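Local coordinates for protein putative adhesin (Bacteroides thetaiotaomicron, PDB 4QDG) that is a putative lipoprotein adhesin of the FimB/Mfa2 fimbrillin family and probably serves as a pilus component anchored at the bacterial outer membrane, at residues Val165-Phe170 with Gln200-Ala205; Cys37-Val42 with Val50-Val55; Lys121-Leu126 with Lys148-Ile153. All blocks are in the same frame, centred on the assembly; numbering follows the deposited sequence.

Interaction 1 (Val165-Phe170 with Gln200-Ala205); sequences VDDKKF and QGQASA
Asp167 lays its side chain against the Gly201 backbone where a short 3-10 turn, residues 167-169, rests on strand 199-207; just ahead of it Asp166 forms an Asx turn, its OD1 accepting from Lys168 N. The CB of Asp167 points at the strand and lies 3.1 Å from Gly201 O. With chi1 at 67°, Asp167 CG sits between its own backbone N and carbonyl carbon, and meets Gly201 CA at 3.5 Å. From there the carboxylate oxygens part company: OD2 of Asp167 approaches Gln200 CG at 3.4 Å, while OD1 of Asp167 approaches Gln202 CG at 3.6 Å and accepts a hydrogen bond from a water that also donates weakly to Gln202 OE1. The glutamines flanking Gly201 hold the turn through their amides. Extended Gln200 carries NE2 to 3.1 Å from Phe170 O, and the same NE2 bonds weakly to Asp167 O, which also receives Phe170 N. Lys168 NZ forms a salt bridge with Asp166 OD1, meeting it on the syn side, slightly out of the carboxylate plane and to the opposite side from Lys168 N. Side chains of both segments, Val165, Asp167 and Gln202 among them, touch strand 213-223. Gln202 NE2 reaches Val165 O at 2.8 Å in a nearly straight bond (175°); the acceptor lies in the Gln202 amide plane, whereas the donor stands 44° above the carbonyl plane of Val165.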
ATOM      1  N   VAL A 165     -28.117  -8.873  -1.483  1.00 33.06           N
ATOM      2  CA  VAL A 165     -27.419  -8.225  -2.594  1.00 30.62           C
ATOM      3  C   VAL A 165     -26.574  -9.319  -3.247  1.00 33.28           C
ATOM      4  O   VAL A 165     -25.776  -9.963  -2.568  1.00 32.98           O
ATOM      5  CB  VAL A 165     -26.597  -6.957  -2.259  1.00 31.19           C
ATOM      6  CG1 VAL A 165     -25.976  -6.375  -3.530  1.00 29.92           C
ATOM      7  CG2 VAL A 165     -27.455  -5.905  -1.581  1.00 30.90           C
ATOM      8  N   ASP A 166     -26.821  -9.585  -4.543  1.00 29.83           N
ATOM      9  CA  ASP A 166     -26.068 -10.596  -5.285  1.00 28.95           C
ATOM     10  C   ASP A 166     -24.860  -9.929  -5.898  1.00 32.70           C
ATOM     11  O   ASP A 166     -25.014  -9.068  -6.763  1.00 31.95           O
ATOM     12  CB  ASP A 166     -26.962 -11.254  -6.347  1.00 30.34           C
ATOM     13  CG  ASP A 166     -26.286 -12.290  -7.230  1.00 37.97           C
ATOM     14  OD1 ASP A 166     -25.147 -12.697  -6.910  1.00 40.74           O
ATOM     15  OD2 ASP A 166     -26.919 -12.732  -8.215  1.00 43.91           O
ATOM     16  N   ASP A 167     -23.660 -10.319  -5.447  1.00 31.30           N
ATOM     17  CA  ASP A 167     -22.392  -9.760  -5.923  1.00 31.94           C
ATOM     18  C   ASP A 167     -22.190  -9.951  -7.424  1.00 35.46           C
ATOM     19  O   ASP A 167     -21.535  -9.127  -8.056  1.00 34.76           O
ATOM     20  CB  ASP A 167     -21.213 -10.401  -5.181  1.00 34.00           C
ATOM     21  CG  ASP A 167     -21.030 -11.868  -5.509  1.00 40.21           C
ATOM     22  OD1 ASP A 167     -21.879 -12.670  -5.097  1.00 41.05           O
ATOM     23  OD2 ASP A 167     -20.070 -12.199  -6.239  1.00 49.14           O
ATOM     24  N   LYS A 168     -22.741 -11.048  -7.977  1.00 31.83           N
ATOM     25  CA  LYS A 168     -22.609 -11.442  -9.376  1.00 31.18           C
ATOM     26  C   LYS A 168     -23.322 -10.465 -10.308  1.00 34.16           C
ATOM     27  O   LYS A 168     -23.074 -10.480 -11.514  1.00 32.70           O
ATOM     28  CB  LYS A 168     -23.136 -12.868  -9.593  1.00 33.91           C
ATOM     29  CG  LYS A 168     -22.332 -13.949  -8.860  1.00 40.50           C
ATOM     30  CD  LYS A 168     -22.953 -15.347  -9.064  1.00 38.39           C
ATOM     31  CE  LYS A 168     -23.873 -15.741  -7.942  1.00 47.22           C
ATOM     32  NZ  LYS A 168     -25.260 -15.267  -8.158  1.00 33.36           N
ATOM     33  N   LYS A 169     -24.192  -9.606  -9.758  1.00 31.66           N
ATOM     34  CA  LYS A 169     -24.901  -8.612 -10.547  1.00 32.16           C
ATOM     35  C   LYS A 169     -24.034  -7.364 -10.801  1.00 33.45           C
ATOM     36  O   LYS A 169     -24.453  -6.487 -11.549  1.00 31.60           O
ATOM     37  CB  LYS A 169     -26.203  -8.215  -9.813  1.00 35.98           C
ATOM     38  CG  LYS A 169     -27.297  -9.278  -9.869  1.00 32.60           C
ATOM     39  CD  LYS A 169     -28.554  -8.746  -9.230  1.00 36.42           C
ATOM     40  CE  LYS A 169     -29.772  -9.486  -9.704  1.00 50.97           C
ATOM     41  NZ  LYS A 169     -30.964  -9.106  -8.905  1.00 67.88           N
ATOM     42  N   PHE A 170     -22.832  -7.286 -10.172  1.00 30.79           N
ATOM     43  CA  PHE A 170     -21.980  -6.100 -10.189  1.00 29.62           C
ATOM     44  C   PHE A 170     -20.532  -6.318 -10.523  1.00 34.44           C
ATOM     45  O   PHE A 170     -19.942  -7.340 -10.193  1.00 36.47           O
ATOM     46  CB  PHE A 170     -22.015  -5.414  -8.813  1.00 28.99           C
ATOM     47  CG  PHE A 170     -23.399  -5.027  -8.366  1.00 29.25           C
ATOM     48  CD1 PHE A 170     -23.978  -3.837  -8.794  1.00 30.87           C
ATOM     49  CD2 PHE A 170     -24.122  -5.844  -7.499  1.00 29.21           C
ATOM     50  CE1 PHE A 170     -25.235  -3.455  -8.340  1.00 30.96           C
ATOM     51  CE2 PHE A 170     -25.399  -5.477  -7.080  1.00 31.02           C
ATOM     52  CZ  PHE A 170     -25.945  -4.284  -7.497  1.00 29.01           C
ATOM     53  N   GLN A 200     -14.377 -11.681  -4.449  1.00 29.62           N
ATOM     54  CA  GLN A 200     -15.741 -11.164  -4.582  1.00 29.50           C
ATOM     55  C   GLN A 200     -16.707 -12.274  -4.170  1.00 34.52           C
ATOM     56  O   GLN A 200     -16.444 -13.444  -4.428  1.00 35.91           O
ATOM     57  CB  GLN A 200     -15.990 -10.701  -6.031  1.00 30.69           C
ATOM     58  CG  GLN A 200     -17.371 -10.094  -6.311  1.00 35.30           C
ATOM     59  CD  GLN A 200     -17.454  -9.445  -7.660  1.00 41.33           C
ATOM     60  OE1 GLN A 200     -16.446  -9.083  -8.267  1.00 41.72           O
ATOM     61  NE2 GLN A 200     -18.673  -9.236  -8.140  1.00 38.20           N
ATOM     62  N   GLY A 201     -17.789 -11.900  -3.518  1.00 31.67           N
ATOM     63  CA  GLY A 201     -18.783 -12.853  -3.055  1.00 31.80           C
ATOM     64  C   GLY A 201     -19.854 -12.218  -2.203  1.00 35.28           C
ATOM     65  O   GLY A 201     -20.137 -11.019  -2.305  1.00 32.81           O
ATOM     66  N   GLN A 202     -20.447 -13.040  -1.349  1.00 33.54           N
ATOM     67  CA  GLN A 202     -21.469 -12.631  -0.420  1.00 32.72           C
ATOM     68  C   GLN A 202     -20.995 -12.889   1.001  1.00 35.70           C
ATOM     69  O   GLN A 202     -20.189 -13.792   1.238  1.00 35.01           O
ATOM     70  CB  GLN A 202     -22.796 -13.352  -0.711  1.00 34.72           C
ATOM     71  CG  GLN A 202     -23.542 -12.784  -1.923  1.00 41.44           C
ATOM     72  CD  GLN A 202     -24.823 -13.513  -2.239  1.00 66.10           C
ATOM     73  OE1 GLN A 202     -24.880 -14.740  -2.257  1.00 70.68           O
ATOM     74  NE2 GLN A 202     -25.868 -12.774  -2.528  1.00 60.50           N
ATOM     75  N   ALA A 203     -21.472 -12.059   1.947  1.00 30.04           N
ATOM     76  CA  ALA A 203     -21.153 -12.199   3.369  1.00 28.97           C
ATOM     77  C   ALA A 203     -22.392 -11.935   4.207  1.00 34.31           C
ATOM     78  O   ALA A 203     -23.358 -11.363   3.713  1.00 32.50           O
ATOM     79  CB  ALA A 203     -20.028 -11.250   3.767  1.00 28.14           C
ATOM     80  N   SER A 204     -22.354 -12.352   5.473  1.00 33.81           N
ATOM     81  CA  SER A 204     -23.422 -12.163   6.446  1.00 35.52           C
ATOM     82  C   SER A 204     -23.217 -10.860   7.235  1.00 39.02           C
ATOM     83  O   SER A 204     -22.101 -10.564   7.654  1.00 37.40           O
ATOM     84  CB  SER A 204     -23.464 -13.345   7.408  1.00 39.70           C
ATOM     85  OG  SER A 204     -24.647 -13.300   8.183  1.00 52.19           O
ATOM     86  N   ALA A 205     -24.286 -10.075   7.399  1.00 35.74           N
ATOM     87  CA  ALA A 205     -24.275  -8.841   8.186  1.00 34.29           C
ATOM     88  C   ALA A 205     -25.215  -8.999   9.400  1.00 40.91           C
ATOM     89  O   ALA A 205     -25.708  -8.016   9.955  1.00 41.48           O
ATOM     90  CB  ALA A 205     -24.694  -7.657   7.322  1.00 34.12           C
TER
HETATM   91  O   HOH W   1     -22.741 -15.525  -4.795  1.00 55.62           O

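Interaction 2 (Cys37-Val42 with Val50-Val55). With MG (magnesium ion), chain C.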
ATOM      1  N   CYS A  37      11.145 -10.006   2.877  1.00 42.11           N
ATOM      2  CA  CYS A  37      12.288  -9.864   1.982  1.00 42.19           C
ATOM      3  C   CYS A  37      12.717  -8.413   1.966  1.00 38.55           C
ATOM      4  O   CYS A  37      11.891  -7.508   1.929  1.00 35.40           O
ATOM      5  CB  CYS A  37      12.006 -10.400   0.579  1.00 44.76           C
ATOM      6  SG  CYS A  37      10.617  -9.594  -0.269  1.00 48.91           S
ATOM      7  N   LEU A  38      14.019  -8.194   2.068  1.00 32.57           N
ATOM      8  CA  LEU A  38      14.555  -6.862   2.170  1.00 30.40           C
ATOM      9  C   LEU A  38      15.631  -6.607   1.122  1.00 34.69           C
ATOM     10  O   LEU A  38      16.497  -7.443   0.905  1.00 34.98           O
ATOM     11  CB  LEU A  38      15.110  -6.719   3.600  1.00 29.18           C
ATOM     12  CG  LEU A  38      15.818  -5.436   4.011  1.00 30.01           C
ATOM     13  CD1 LEU A  38      14.865  -4.221   3.977  1.00 28.41           C
ATOM     14  CD2 LEU A  38      16.404  -5.621   5.370  1.00 27.25           C
ATOM     15  N   THR A  39      15.548  -5.446   0.470  1.00 31.59           N
ATOM     16  CA  THR A  39      16.516  -4.987  -0.505  1.00 32.09           C
ATOM     17  C   THR A  39      17.092  -3.720   0.069  1.00 36.91           C
ATOM     18  O   THR A  39      16.364  -2.746   0.250  1.00 38.80           O
ATOM     19  CB  THR A  39      15.874  -4.785  -1.903  1.00 33.41           C
ATOM     20  OG1 THR A  39      15.319  -6.010  -2.371  1.00 30.75           O
ATOM     21  CG2 THR A  39      16.877  -4.261  -2.939  1.00 28.80           C
ATOM     22  N   LEU A  40      18.385  -3.717   0.353  1.00 32.64           N
ATOM     23  CA  LEU A  40      19.055  -2.534   0.911  1.00 30.90           C
ATOM     24  C   LEU A  40      20.093  -2.018  -0.113  1.00 36.06           C
ATOM     25  O   LEU A  40      20.983  -2.759  -0.534  1.00 35.76           O
ATOM     26  CB  LEU A  40      19.691  -2.880   2.284  1.00 29.80           C
ATOM     27  CG  LEU A  40      20.347  -1.760   3.119  1.00 33.58           C
ATOM     28  CD1 LEU A  40      21.746  -1.408   2.600  1.00 34.58           C
ATOM     29  CD2 LEU A  40      19.438  -0.539   3.320  1.00 32.43           C
ATOM     30  N   LEU A  41      19.962  -0.751  -0.502  1.00 33.21           N
ATOM     31  CA  LEU A  41      20.843  -0.105  -1.481  1.00 33.55           C
ATOM     32  C   LEU A  41      21.729   0.925  -0.812  1.00 36.39           C
ATOM     33  O   LEU A  41      21.259   1.676   0.046  1.00 36.01           O
ATOM     34  CB  LEU A  41      20.025   0.560  -2.595  1.00 33.86           C
ATOM     35  CG  LEU A  41      19.078  -0.354  -3.354  1.00 38.68           C
ATOM     36  CD1 LEU A  41      17.917   0.420  -3.854  1.00 38.22           C
ATOM     37  CD2 LEU A  41      19.773  -1.049  -4.483  1.00 38.29           C
ATOM     38  N   VAL A  42      23.019   0.938  -1.192  1.00 31.74           N
ATOM     39  CA  VAL A  42      24.035   1.817  -0.630  1.00 30.57           C
ATOM     40  C   VAL A  42      24.455   2.809  -1.693  1.00 35.38           C
ATOM     41  O   VAL A  42      24.858   2.409  -2.780  1.00 35.76           O
ATOM     42  CB  VAL A  42      25.280   1.039  -0.055  1.00 33.96           C
ATOM     43  CG1 VAL A  42      26.244   1.985   0.674  1.00 33.52           C
ATOM     44  CG2 VAL A  42      24.866  -0.113   0.863  1.00 32.60           C
ATOM     45  N   VAL A  50      26.828   2.174  -4.752  1.00 40.13           N
ATOM     46  CA  VAL A  50      27.975   1.566  -4.064  1.00 39.16           C
ATOM     47  C   VAL A  50      27.745   0.050  -3.970  1.00 45.36           C
ATOM     48  O   VAL A  50      28.628  -0.716  -4.368  1.00 47.76           O
ATOM     49  CB  VAL A  50      28.240   2.216  -2.655  1.00 40.97           C
ATOM     50  CG1 VAL A  50      29.285   1.446  -1.847  1.00 39.86           C
ATOM     51  CG2 VAL A  50      28.618   3.694  -2.765  1.00 40.65           C
ATOM     52  N   ASP A  51      26.600  -0.380  -3.385  1.00 40.53           N
ATOM     53  CA  ASP A  51      26.298  -1.799  -3.194  1.00 40.72           C
ATOM     54  C   ASP A  51      24.819  -2.060  -2.942  1.00 42.78           C
ATOM     55  O   ASP A  51      24.035  -1.138  -2.710  1.00 40.29           O
ATOM     56  CB  ASP A  51      27.121  -2.385  -2.022  1.00 44.42           C
ATOM     57  CG  ASP A  51      27.437  -3.888  -2.106  1.00 58.61           C
ATOM     58  OD1 ASP A  51      27.132  -4.516  -3.159  1.00 59.13           O
ATOM     59  OD2 ASP A  51      27.984  -4.432  -1.127  1.00 65.34           O
ATOM     60  N   THR A  52      24.451  -3.343  -3.037  1.00 42.01           N
ATOM     61  CA  THR A  52      23.125  -3.890  -2.760  1.00 41.70           C
ATOM     62  C   THR A  52      23.261  -5.105  -1.838  1.00 45.56           C
ATOM     63  O   THR A  52      24.150  -5.939  -2.021  1.00 47.63           O
ATOM     64  CB  THR A  52      22.377  -4.261  -4.058  1.00 51.20           C
ATOM     65  OG1 THR A  52      22.360  -3.138  -4.941  1.00 54.58           O
ATOM     66  CG2 THR A  52      20.956  -4.724  -3.806  1.00 45.46           C
ATOM     67  N   ARG A  53      22.373  -5.175  -0.854  1.00 40.46           N
ATOM     68  CA  ARG A  53      22.266  -6.286   0.090  0.50 40.45           C
ATOM     69  C   ARG A  53      20.843  -6.812   0.042  1.00 44.43           C
ATOM     70  O   ARG A  53      19.897  -6.027   0.166  1.00 44.70           O
ATOM     71  CB  ARG A  53      22.639  -5.855   1.523  0.50 40.51           C
ATOM     72  CG  ARG A  53      24.123  -5.611   1.762  0.50 50.57           C
ATOM     73  CD  ARG A  53      24.902  -6.860   2.169  0.50 56.56           C
ATOM     74  NE  ARG A  53      26.320  -6.563   2.383  0.50 52.74           N
ATOM     75  CZ  ARG A  53      27.218  -6.447   1.411  0.50 64.92           C
ATOM     76  NH1 ARG A  53      26.863  -6.621   0.145  0.50 45.65           N
ATOM     77  NH2 ARG A  53      28.481  -6.168   1.698  0.50 61.83           N
ATOM     78  N   ILE A  54      20.677  -8.107  -0.177  1.00 40.39           N
ATOM     79  CA  ILE A  54      19.353  -8.701  -0.243  1.00 40.22           C
ATOM     80  C   ILE A  54      19.204  -9.699   0.903  1.00 44.14           C
ATOM     81  O   ILE A  54      20.083 -10.526   1.096  1.00 44.45           O
ATOM     82  CB  ILE A  54      19.107  -9.307  -1.651  1.00 44.21           C
ATOM     83  CG1 ILE A  54      18.754  -8.162  -2.637  1.00 44.90           C
ATOM     84  CG2 ILE A  54      17.983 -10.366  -1.634  1.00 44.95           C
ATOM     85  CD1 ILE A  54      19.321  -8.321  -3.993  1.00 59.55           C
ATOM     86  N   VAL A  55      18.110  -9.586   1.688  1.00 41.29           N
ATOM     87  CA  VAL A  55      17.848 -10.497   2.815  1.00 42.39           C
ATOM     88  C   VAL A  55      16.455 -11.140   2.635  1.00 47.52           C
ATOM     89  O   VAL A  55      15.462 -10.420   2.595  1.00 45.36           O
ATOM     90  CB  VAL A  55      17.981  -9.817   4.203  1.00 44.95           C
ATOM     91  CG1 VAL A  55      17.863 -10.844   5.320  1.00 44.58           C
ATOM     92  CG2 VAL A  55      19.289  -9.053   4.321  1.00 45.28           C
TER
HETATM   93 MG    MG C 401       8.428 -10.962  -0.054  1.00 35.38          MG
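Leu40 and Arg53 form a hydrogen-bonded pair midway along an antiparallel beta hairpin, Leu40 N meeting Arg53 O nearly along the C=O axis and Arg53 N lying in the carbonyl plane of Leu40 O, each at 2.8 Å. One face of this two-stranded unit carries Leu38, Leu40, Val42, Asp51, Arg53 and Val55; the other carries Thr39, Leu41, Thr52 and Ile54. The flat charged groups share the first face: Arg53 NH1 lies 2.8 Å from Asp51 OD2, a salt bridge made doubtful by a second arginine conformer, both side chains leading away from strand 38-44. Across the second face Leu41 and Thr52 form a non-hydrogen-bonded pair and lie side by side, CD2 of the leucine 3.4 Å from OG1 of the threonine, whose hydrogen-bonding partner is Tyr49 OH. Leu41 chi1 (-57°) turns CG beside its own backbone N, from where CD2 reaches across. Near the turn, Val50 and Asp51 both face Val42 in a classic beta bulge: Val42 O receives Val50 N at 2.8 Å and, weakly, Asp51 N at 3.3 Å. At the end away from the turn, Cys37, just ahead of strand 38-44, binds magnesium through SG at 2.6 Å, in a site shared with Asp36, Cys86 and His124. Strand 75-82 pairs with the other side of strand 38-44, through backbone bonds such as Leu41 with Val79. Leu40 packs onto Leu17 and Phe19 of strand 15-20 and Phe78 of strand 75-82, while Met67 of strand 67-70 touches Leu40, Arg53 and Val55.

Interaction 3 (Lys121-Leu126 with Lys148-Ile153); sequences KNLHGL and KNTNNI. With MG (magnesium ion), chain C; MG (magnesium ion), chain D.
Leu126 O accepts the backbone N of Asn149 at 2.7 Å in an almost straight bond (176°), joining the loop that leads into strand 127-137 to the irregular stretch of strand 140-159 just ahead of residues 151-153. In return, Leu126 N donates only weakly to Thr150 OG1, 3.5 Å away. Thr150 is wedged toward the loop: chi1 of 51° brings OG1 to 3.4 Å from Gly125 CA and leaves CG2 to pack on Leu126 CB at 4.0 Å. Alongside, Leu126 CD2 comes within 3.4 Å of Asn149 ND2, the two side chains crossing at a slant. Phe91 of strand 91-94 covers Leu126 and Thr150, and Asn185 fixes the Asn149 amide by bonding to its OD1. Farther along, one water donates to both Asn122 OD1 and Asn152 OD1, bridging the two segments; Glu220 in turn takes the Asn152 ND2. Each segment also holds a metal on its far side. His124 turns away from the contact and binds one magnesium through NE2 at 2.2 Å, with Asp36, Cys37 and Cys86, while Ser90 OG bonds to its backbone N. Asn151 OD1 binds the second at 2.3 Å, together with Leu273 O, Glu276 O and a water near Lys148 O and Thr150 O. The two sites differ in chemistry: the oxygen ligands around Asn151 suit a hard cation such as magnesium, whereas at the other ion two sulfurs and an imidazole nitrogen, beside the carboxylate oxygen of Asp36, would also be consistent with a softer metal, although magnesium is modelled.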
ATOM      1  N   LYS A 121      -3.580 -10.866  -8.559  1.00 30.86           N
ATOM      2  CA  LYS A 121      -4.273  -9.594  -8.304  1.00 30.96           C
ATOM      3  C   LYS A 121      -4.088  -9.092  -6.872  1.00 35.95           C
ATOM      4  O   LYS A 121      -3.947  -7.879  -6.672  1.00 36.18           O
ATOM      5  CB  LYS A 121      -5.763  -9.650  -8.665  1.00 32.74           C
ATOM      6  CG  LYS A 121      -6.026  -9.674 -10.168  1.00 32.43           C
ATOM      7  CD  LYS A 121      -7.503  -9.496 -10.455  1.00 32.12           C
ATOM      8  CE  LYS A 121      -7.848  -9.828 -11.866  1.00 41.85           C
ATOM      9  NZ  LYS A 121      -9.306 -10.094 -12.004  1.00 50.12           N
ATOM     10  N   ASN A 122      -4.056 -10.005  -5.887  1.00 31.72           N
ATOM     11  CA  ASN A 122      -3.842  -9.623  -4.491  1.00 30.61           C
ATOM     12  C   ASN A 122      -2.338  -9.333  -4.341  1.00 35.89           C
ATOM     13  O   ASN A 122      -1.525 -10.263  -4.324  1.00 37.61           O
ATOM     14  CB  ASN A 122      -4.342 -10.723  -3.535  1.00 27.61           C
ATOM     15  CG  ASN A 122      -4.303 -10.334  -2.090  1.00 38.48           C
ATOM     16  OD1 ASN A 122      -4.052  -9.185  -1.734  1.00 37.58           O
ATOM     17  ND2 ASN A 122      -4.611 -11.271  -1.223  1.00 33.71           N
ATOM     18  N   LEU A 123      -1.975  -8.041  -4.324  1.00 30.53           N
ATOM     19  CA  LEU A 123      -0.590  -7.587  -4.367  1.00 29.61           C
ATOM     20  C   LEU A 123       0.169  -7.878  -3.095  1.00 36.34           C
ATOM     21  O   LEU A 123      -0.349  -7.710  -1.983  1.00 34.85           O
ATOM     22  CB  LEU A 123      -0.472  -6.073  -4.705  1.00 27.28           C
ATOM     23  CG  LEU A 123      -1.287  -5.526  -5.900  1.00 30.05           C
ATOM     24  CD1 LEU A 123      -1.125  -4.019  -6.021  1.00 29.58           C
ATOM     25  CD2 LEU A 123      -0.925  -6.218  -7.223  1.00 31.36           C
ATOM     26  N   HIS A 124       1.425  -8.305  -3.282  1.00 35.67           N
ATOM     27  CA  HIS A 124       2.387  -8.557  -2.205  1.00 36.97           C
ATOM     28  C   HIS A 124       2.815  -7.183  -1.664  1.00 35.81           C
ATOM     29  O   HIS A 124       3.107  -6.282  -2.449  1.00 34.00           O
ATOM     30  CB  HIS A 124       3.577  -9.371  -2.766  1.00 40.12           C
ATOM     31  CG  HIS A 124       4.611  -9.812  -1.760  1.00 46.24           C
ATOM     32  ND1 HIS A 124       4.310 -10.725  -0.751  1.00 49.41           N
ATOM     33  CD2 HIS A 124       5.942  -9.542  -1.712  1.00 48.85           C
ATOM     34  CE1 HIS A 124       5.445 -10.916  -0.089  1.00 48.93           C
ATOM     35  NE2 HIS A 124       6.451 -10.232  -0.634  1.00 49.08           N
ATOM     36  N   GLY A 125       2.804  -7.023  -0.345  1.00 31.14           N
ATOM     37  CA  GLY A 125       3.181  -5.781   0.327  1.00 30.13           C
ATOM     38  C   GLY A 125       4.453  -5.151  -0.206  1.00 33.53           C
ATOM     39  O   GLY A 125       5.432  -5.854  -0.474  1.00 33.73           O
ATOM     40  N   LEU A 126       4.410  -3.835  -0.448  1.00 29.52           N
ATOM     41  CA  LEU A 126       5.571  -3.075  -0.903  1.00 28.54           C
ATOM     42  C   LEU A 126       5.895  -2.065   0.175  1.00 29.75           C
ATOM     43  O   LEU A 126       5.015  -1.328   0.614  1.00 27.60           O
ATOM     44  CB  LEU A 126       5.353  -2.411  -2.284  1.00 27.71           C
ATOM     45  CG  LEU A 126       6.554  -1.623  -2.832  1.00 30.87           C
ATOM     46  CD1 LEU A 126       7.702  -2.571  -3.211  1.00 31.25           C
ATOM     47  CD2 LEU A 126       6.146  -0.751  -4.007  1.00 33.84           C
ATOM     48  N   LYS A 148       4.392   1.441   4.166  1.00 27.87           N
ATOM     49  CA  LYS A 148       3.732   0.462   3.307  1.00 26.33           C
ATOM     50  C   LYS A 148       3.081   1.213   2.126  1.00 27.77           C
ATOM     51  O   LYS A 148       2.369   2.192   2.342  1.00 26.53           O
ATOM     52  CB  LYS A 148       2.701  -0.317   4.148  1.00 27.07           C
ATOM     53  CG  LYS A 148       2.004  -1.448   3.415  1.00 28.20           C
ATOM     54  CD  LYS A 148       1.144  -2.240   4.359  1.00 32.38           C
ATOM     55  CE  LYS A 148       0.379  -3.339   3.665  1.00 38.09           C
ATOM     56  NZ  LYS A 148      -0.641  -3.918   4.590  1.00 34.61           N
ATOM     57  N   ASN A 149       3.348   0.777   0.895  1.00 24.89           N
ATOM     58  CA  ASN A 149       2.826   1.422  -0.325  1.00 25.95           C
ATOM     59  C   ASN A 149       1.554   0.775  -0.858  1.00 30.27           C
ATOM     60  O   ASN A 149       0.898   1.379  -1.703  1.00 28.88           O
ATOM     61  CB  ASN A 149       3.874   1.381  -1.463  1.00 25.34           C
ATOM     62  CG  ASN A 149       5.065   2.280  -1.245  1.00 38.00           C
ATOM     63  OD1 ASN A 149       4.988   3.300  -0.578  1.00 27.22           O
ATOM     64  ND2 ASN A 149       6.170   1.966  -1.888  1.00 29.30           N
ATOM     65  N   THR A 150       1.236  -0.467  -0.427  1.00 26.32           N
ATOM     66  CA  THR A 150       0.070  -1.166  -0.961  1.00 26.50           C
ATOM     67  C   THR A 150      -1.134  -1.006  -0.015  1.00 30.30           C
ATOM     68  O   THR A 150      -0.969  -0.714   1.185  1.00 30.45           O
ATOM     69  CB  THR A 150       0.418  -2.645  -1.244  1.00 33.00           C
ATOM     70  OG1 THR A 150       1.032  -3.207  -0.083  1.00 31.67           O
ATOM     71  CG2 THR A 150       1.329  -2.824  -2.469  1.00 29.04           C
ATOM     72  N   ASN A 151      -2.338  -1.205  -0.570  1.00 24.91           N
ATOM     73  CA  ASN A 151      -3.610  -1.062   0.113  1.00 24.57           C
ATOM     74  C   ASN A 151      -4.578  -2.150  -0.269  1.00 29.92           C
ATOM     75  O   ASN A 151      -4.535  -2.674  -1.378  1.00 30.75           O
ATOM     76  CB  ASN A 151      -4.241   0.300  -0.249  1.00 20.28           C
ATOM     77  CG  ASN A 151      -3.483   1.471   0.285  1.00 21.98           C
ATOM     78  OD1 ASN A 151      -3.583   1.834   1.466  1.00 24.44           O
ATOM     79  ND2 ASN A 151      -2.648   2.031  -0.550  1.00 18.50           N
ATOM     80  N   ASN A 152      -5.468  -2.462   0.644  1.00 26.73           N
ATOM     81  CA  ASN A 152      -6.560  -3.400   0.419  1.00 26.46           C
ATOM     82  C   ASN A 152      -7.838  -2.650   0.716  1.00 28.42           C
ATOM     83  O   ASN A 152      -7.944  -2.030   1.768  1.00 24.79           O
ATOM     84  CB  ASN A 152      -6.445  -4.697   1.262  1.00 25.34           C
ATOM     85  CG  ASN A 152      -7.459  -5.736   0.817  1.00 42.99           C
ATOM     86  OD1 ASN A 152      -7.305  -6.349  -0.229  1.00 33.66           O
ATOM     87  ND2 ASN A 152      -8.588  -5.849   1.521  1.00 30.47           N
ATOM     88  N   ILE A 153      -8.758  -2.628  -0.251  1.00 26.38           N
ATOM     89  CA  ILE A 153     -10.042  -1.941  -0.124  1.00 25.33           C
ATOM     90  C   ILE A 153     -11.157  -2.988  -0.293  1.00 27.02           C
ATOM     91  O   ILE A 153     -11.228  -3.639  -1.325  1.00 25.41           O
ATOM     92  CB  ILE A 153     -10.163  -0.754  -1.137  1.00 27.18           C
ATOM     93  CG1 ILE A 153      -9.083   0.293  -0.861  1.00 27.37           C
ATOM     94  CG2 ILE A 153     -11.553  -0.084  -1.056  1.00 27.48           C
ATOM     95  CD1 ILE A 153      -8.304   0.771  -2.011  1.00 29.64           C
TER
HETATM   96 MG    MG C 401       8.428 -10.962  -0.054  1.00 35.38          MG
HETATM   97 MG    MG D 402      -2.229   3.139   2.833  1.00 29.32          MG
HETATM   98  O   HOH W   2      -4.788  -7.213  -0.329  1.00 25.52           O
HETATM   99  O   HOH W   3      -0.512   1.843   2.673  1.00 19.08           O

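In the fold
From the N terminus, interaction 2 closes first, joining neighbouring strands across a tight hairpin turn. Interaction 3 follows, its two segments separated by 21 residues that are mostly the antiparallel pair 127-137 and 140-159. Strand 140-159 then runs on toward interaction 1, which closes a 29-residue excursion containing strands 170-176, 180-181 and 193-195. The three contacts come in series, without nesting or crossing. Interactions 2 and 3 meet at one magnesium, shared by Cys37 and His124, although their centres lie about 21 Å apart. Interactions 1 and 3 do not touch; strand 213-223 links them, pairing with both 140-159 and 199-207. Interaction 3 thus sits between the other two, whose centres are about 43 Å apart.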